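Local atomic coordinates of Exo-1,5-alpha-l-arabinofuranobiosidase (Gibberella zeae, PDB entry 2YDT), a protein that probably hydrolyses alpha-1,5-linked arabinan as an exo-acting glycosidase, releasing the disaccharide arabinobiose from chain ends. Residues D25-L29 and P346-N352. Residues are numbered along the deposited sequence; the frame is centred on the assembly and turned at random.
Sequences DPQVL and PPAGGKN. With SO4 (sulfate ion), chain F.
The carboxylate of D25 receives the backbone N-H of A348 on OD1 at 2.9 Å, nearly straight (168°) and through the syn lone pair. With CG anti to the backbone N (chi1 -167°), the carboxylate reaches the start of the type I' turn A348-K351. Water 1 links OD1 to G350 N and water 2 links OD2, weakly, to G349 N, so the acid holds A348 N directly and reaches the next two N-H groups through water. Positive phi at G349 and G350 suits glycine in this turn. The rings of P26 and P346 lie side by side, pointing the same way, with P26 CG 4.0 Å from P346 CD, and P26 CB meets A348 CB; P26 and P347 both follow cis peptides, which proline tolerates. In this six-bladed beta-propeller the contact joins the lead-in to strand 28-35, the innermost of its blade, to the loop between strands 336-341 and 354-360 of the blade that closes the ring. Asparagine suits buried position 352 because its two-hydrogen ND2 donates to V28 O (3.0 Å), almost in the amide plane, and to I344 O. V28 CG2 packs on N352 CB at 3.6 Å. Water 3 bridges P26 O, Q27 OE1 and N352 N, while Q27 NE2 bonds Y23 O. L29 lines the arabinofuranose pocket.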
loop_
_atom_site.group_PDB
_atom_site.type_symbol
_atom_site.label_atom_id
_atom_site.label_comp_id
_atom_site.label_asym_id
_atom_site.label_seq_id
_atom_site.Cartn_x
_atom_site.Cartn_y
_atom_site.Cartn_z
ATOM N N ASP A 25 12.456 11.413 -13.289
ATOM C CA ASP A 25 10.977 11.294 -13.401
ATOM C C ASP A 25 10.559 9.879 -13.007
ATOM O O ASP A 25 11.148 8.877 -13.505
ATOM C CB ASP A 25 10.636 11.545 -14.860
ATOM C CG ASP A 25 9.177 11.775 -15.126
ATOM O OD1 ASP A 25 8.385 12.126 -14.242
ATOM O OD2 ASP A 25 8.855 11.668 -16.327
ATOM N N PRO A 26 9.583 9.749 -12.071
ATOM C CA PRO A 26 8.702 10.768 -11.451
ATOM C C PRO A 26 9.246 11.451 -10.199
ATOM O O PRO A 26 8.526 12.244 -9.586
ATOM C CB PRO A 26 7.462 9.951 -11.102
ATOM C CG PRO A 26 8.036 8.639 -10.679
ATOM C CD PRO A 26 9.169 8.391 -11.653
ATOM N N GLN A 27 10.478 11.122 -9.801
ATOM C CA GLN A 27 11.231 11.781 -8.727
ATOM C C GLN A 27 10.890 11.207 -7.362
ATOM O O GLN A 27 11.770 10.759 -6.635
ATOM C CB GLN A 27 11.157 13.318 -8.783
ATOM C CG GLN A 27 11.563 13.900 -10.136
ATOM C CD GLN A 27 11.639 15.402 -10.112
ATOM O OE1 GLN A 27 10.670 16.044 -9.747
ATOM N NE2 GLN A 27 12.804 15.983 -10.478
ATOM N N VAL A 28 9.614 11.237 -7.018
ATOM C CA VAL A 28 9.070 10.542 -5.862
ATOM C C VAL A 28 7.769 9.891 -6.323
ATOM O O VAL A 28 7.167 10.334 -7.316
ATOM C CB VAL A 28 8.838 11.467 -4.681
ATOM C CG1 VAL A 28 10.187 12.047 -4.193
ATOM C CG2 VAL A 28 7.785 12.602 -5.018
ATOM N N LEU A 29 7.335 8.844 -5.610
ATOM C CA LEU A 29 6.084 8.148 -5.908
ATOM C C LEU A 29 5.846 7.214 -4.717
ATOM O O LEU A 29 6.785 6.858 -3.992
ATOM C CB LEU A 29 6.222 7.329 -7.212
ATOM C CG LEU A 29 4.926 6.874 -7.875
ATOM C CD1 LEU A 29 4.167 8.088 -8.509
ATOM C CD2 LEU A 29 5.165 5.754 -8.900
ATOM N N PRO A 346 4.741 8.666 -13.827
ATOM C CA PRO A 346 5.431 9.439 -14.878
ATOM C C PRO A 346 4.645 9.398 -16.203
ATOM O O PRO A 346 3.968 8.397 -16.513
ATOM C CB PRO A 346 6.794 8.729 -14.982
ATOM C CG PRO A 346 6.500 7.353 -14.551
ATOM C CD PRO A 346 5.491 7.446 -13.490
ATOM N N PRO A 347 4.742 10.489 -16.997
ATOM C CA PRO A 347 5.576 11.668 -16.785
ATOM C C PRO A 347 4.956 12.664 -15.832
ATOM O O PRO A 347 3.795 13.048 -16.000
ATOM C CB PRO A 347 5.698 12.272 -18.211
ATOM C CG PRO A 347 4.499 11.817 -18.914
ATOM C CD PRO A 347 4.003 10.547 -18.273
ATOM N N ALA A 348 5.708 13.046 -14.794
ATOM C CA ALA A 348 5.204 13.912 -13.751
ATOM C C ALA A 348 5.631 15.373 -13.852
ATOM O O ALA A 348 5.234 16.209 -13.038
ATOM C CB ALA A 348 5.536 13.323 -12.337
ATOM N N GLY A 349 6.449 15.669 -14.862
ATOM C CA GLY A 349 6.795 17.064 -15.171
ATOM C C GLY A 349 7.574 17.803 -14.113
ATOM O O GLY A 349 7.563 19.032 -14.073
ATOM N N GLY A 350 8.273 17.068 -13.253
ATOM C CA GLY A 350 9.042 17.656 -12.155
ATOM C C GLY A 350 8.222 18.071 -10.943
ATOM O O GLY A 350 8.773 18.641 -10.019
ATOM N N LYS A 351 6.913 17.772 -10.922
ATOM C CA LYS A 351 6.033 18.396 -9.971
ATOM C C LYS A 351 5.636 17.548 -8.768
ATOM O O LYS A 351 4.924 18.043 -7.870
ATOM C CB LYS A 351 4.786 18.883 -10.694
ATOM C CG LYS A 351 5.109 19.939 -11.772
ATOM C CD LYS A 351 6.102 21.017 -11.277
ATOM C CE LYS A 351 6.097 22.296 -12.157
ATOM N NZ LYS A 351 7.243 23.220 -11.876
ATOM N N ASN A 352 6.036 16.280 -8.741
ATOM C CA ASN A 352 5.648 15.436 -7.576
ATOM C C ASN A 352 6.375 15.871 -6.318
ATOM O O ASN A 352 7.589 16.176 -6.325
ATOM C CB ASN A 352 5.919 13.942 -7.765
ATOM C CG ASN A 352 5.003 13.260 -8.749
ATOM O OD1 ASN A 352 4.060 13.865 -9.334
ATOM N ND2 ASN A 352 5.271 11.956 -8.967
HETATM S S SO4 F . 10.971 21.890 -11.480
HETATM O O1 SO4 F . 11.363 20.515 -11.631
HETATM O O2 SO4 F . 9.576 21.982 -11.969
HETATM O O3 SO4 F . 11.036 22.426 -10.106
HETATM O O4 SO4 F . 11.801 22.769 -12.348
HETATM O O HOH W 1 8.969 14.376 -12.829
HETATM O O HOH W 2 8.103 14.533 -16.863
HETATM O O HOH W 3 8.207 14.834 -10.190
#